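Local coordinates for fibronectin type-III domain-containing protein (Caldanaerobacter subterraneus subsp. tengcongensis, PDB 7JGU) that is of unknown function but belongs to a larger bacterial protein, of which this is a variant of an extremely thermostable fibronectin type III-like domain, at residues D5-F10 with F69-V74. Residues are numbered along the deposited sequence; the frame is centred on the assembly and turned at random.
Sequences DEPVGF and FALIAV. Unlike the reference sequence in segment 69-74: Ile72 (reference Arg).
Leu71 slots between Pro7 and Phe10, its CB over the aromatic ring and its CD2 methyl shared between that ring and Pro7. Its CB sits over one face of the Phe10 ring in a CH-pi contact, 3.9 Å from the ring centroid and displaced toward the rim near CE2. With CG anti to the backbone N (chi1 176°), the leucine extends away from its own strand, and its CD2 methyl reaches the pyrrolidine ring, 3.6 Å from Pro7 CB, while also lying near CG and CD1 of Phe10. Pro7 then spans two strand positions, because its CG also packs against Ala73 CB at 4.0 Å.

Phe10 enters with its far end leading: CZ lies 3.9 Å from Phe69 CB, and the carbonyl O of Phe69 stands at the ring edge, 3.5 Å from CE2. The two phenylalanine side chains run roughly perpendicular, Phe69 turning away toward Leu22 and Leu24. An alanine in place of Phe10 would probably leave Leu71 CB without its aromatic cover and open a gap beside Phe69 CB. No hydrogen bond joins the segments; Leu71 instead pairs through its backbone with Val83, and Val8 with Ser27. The result illustrates how a beta-sandwich closes: apolar residues of the segment leading into strand 11-15 pack on the inward-facing side of strand 66-75 in the opposing sheet, as in the core of the fibronectin type III fold.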
loop_
_atom_site.group_PDB
_atom_site.type_symbol
_atom_site.label_atom_id
_atom_site.label_comp_id
_atom_site.label_asym_id
_atom_site.label_seq_id
_atom_site.Cartn_x
_atom_site.Cartn_y
_atom_site.Cartn_z
ATOM N N ASP A 5 4.085 -13.346 -7.263
ATOM C CA ASP A 5 2.928 -13.675 -6.459
ATOM C C ASP A 5 2.228 -12.391 -6.016
ATOM O O ASP A 5 2.808 -11.308 -5.980
ATOM C CB ASP A 5 3.371 -14.418 -5.200
ATOM C CG ASP A 5 3.738 -15.881 -5.444
ATOM O OD1 ASP A 5 3.615 -16.383 -6.574
ATOM O OD2 ASP A 5 4.161 -16.545 -4.475
ATOM N N GLU A 6 0.972 -12.520 -5.665
ATOM C CA GLU A 6 0.276 -11.416 -5.003
ATOM C C GLU A 6 0.821 -11.243 -3.588
ATOM O O GLU A 6 1.011 -12.237 -2.880
ATOM C CB GLU A 6 -1.200 -11.798 -4.979
ATOM C CG GLU A 6 -2.138 -10.755 -4.516
ATOM C CD GLU A 6 -3.583 -11.253 -4.491
ATOM O OE1 GLU A 6 -4.055 -11.778 -5.523
ATOM O OE2 GLU A 6 -4.245 -11.123 -3.445
ATOM N N PRO A 7 1.109 -10.010 -3.138
ATOM C CA PRO A 7 1.511 -9.827 -1.741
ATOM C C PRO A 7 0.405 -10.253 -0.803
ATOM O O PRO A 7 -0.778 -10.143 -1.118
ATOM C CB PRO A 7 1.783 -8.320 -1.635
ATOM C CG PRO A 7 2.062 -7.890 -3.024
ATOM C CD PRO A 7 1.151 -8.731 -3.881
ATOM N N VAL A 8 0.832 -10.700 0.368
ATOM C CA VAL A 8 -0.065 -11.044 1.459
ATOM C C VAL A 8 0.382 -10.265 2.684
ATOM O O VAL A 8 1.420 -9.602 2.680
ATOM C CB VAL A 8 -0.141 -12.562 1.721
ATOM C CG1 VAL A 8 -0.719 -13.270 0.494
ATOM C CG2 VAL A 8 1.221 -13.132 2.064
ATOM N N GLY A 9 -0.419 -10.342 3.737
ATOM C CA GLY A 9 -0.103 -9.594 4.935
ATOM C C GLY A 9 -0.049 -8.097 4.719
ATOM O O GLY A 9 0.760 -7.419 5.360
ATOM N N PHE A 10 -0.878 -7.565 3.829
ATOM C CA PHE A 10 -0.886 -6.130 3.535
ATOM C C PHE A 10 -1.705 -5.451 4.618
ATOM O O PHE A 10 -2.915 -5.677 4.722
ATOM C CB PHE A 10 -1.495 -5.878 2.164
ATOM C CG PHE A 10 -1.536 -4.434 1.743
ATOM C CD1 PHE A 10 -0.604 -3.531 2.195
ATOM C CD2 PHE A 10 -2.503 -4.005 0.862
ATOM C CE1 PHE A 10 -0.668 -2.199 1.771
ATOM C CE2 PHE A 10 -2.564 -2.704 0.453
ATOM C CZ PHE A 10 -1.634 -1.819 0.888
ATOM N N PHE A 69 -6.011 1.425 0.373
ATOM C CA PHE A 69 -4.890 1.367 -0.549
ATOM C C PHE A 69 -4.902 0.057 -1.308
ATOM O O PHE A 69 -5.378 -0.948 -0.812
ATOM C CB PHE A 69 -3.560 1.511 0.194
ATOM C CG PHE A 69 -3.438 2.798 0.955
ATOM C CD1 PHE A 69 -2.998 3.940 0.320
ATOM C CD2 PHE A 69 -3.815 2.883 2.287
ATOM C CE1 PHE A 69 -2.911 5.141 1.005
ATOM C CE2 PHE A 69 -3.726 4.084 2.969
ATOM C CZ PHE A 69 -3.266 5.199 2.330
ATOM N N ALA A 70 -4.345 0.092 -2.507
ATOM C CA ALA A 70 -4.158 -1.079 -3.352
ATOM C C ALA A 70 -2.672 -1.260 -3.602
ATOM O O ALA A 70 -1.937 -0.292 -3.766
ATOM C CB ALA A 70 -4.907 -0.957 -4.667
ATOM N N LEU A 71 -2.233 -2.505 -3.615
ATOM C CA LEU A 71 -0.830 -2.869 -3.727
ATOM C C LEU A 71 -0.680 -3.937 -4.790
ATOM O O LEU A 71 -1.503 -4.845 -4.878
ATOM C CB LEU A 71 -0.377 -3.443 -2.394
ATOM C CG LEU A 71 1.032 -3.978 -2.280
ATOM C CD1 LEU A 71 2.064 -2.868 -2.282
ATOM C CD2 LEU A 71 1.149 -4.797 -0.996
ATOM N N ILE A 72 0.366 -3.794 -5.604
ATOM C CA ILE A 72 0.798 -4.834 -6.530
ATOM C C ILE A 72 2.286 -5.079 -6.355
ATOM O O ILE A 72 3.042 -4.195 -5.935
ATOM C CB ILE A 72 0.519 -4.507 -8.004
ATOM C CG1 ILE A 72 0.838 -3.041 -8.318
ATOM C CG2 ILE A 72 -0.907 -4.797 -8.314
ATOM C CD1 ILE A 72 1.023 -2.752 -9.808
ATOM N N ALA A 73 2.709 -6.284 -6.735
ATOM C CA ALA A 73 4.117 -6.608 -6.893
ATOM C C ALA A 73 4.399 -6.660 -8.390
ATOM O O ALA A 73 3.549 -7.079 -9.169
ATOM C CB ALA A 73 4.424 -7.962 -6.278
ATOM N N VAL A 74 5.611 -6.269 -8.780
ATOM C CA VAL A 74 5.947 -6.115 -10.192
ATOM C C VAL A 74 7.323 -6.704 -10.463
ATOM O O VAL A 74 8.244 -6.584 -9.648
ATOM C CB VAL A 74 5.939 -4.624 -10.575
ATOM C CG1 VAL A 74 6.091 -4.464 -12.072
ATOM C CG2 VAL A 74 4.672 -3.937 -10.093
#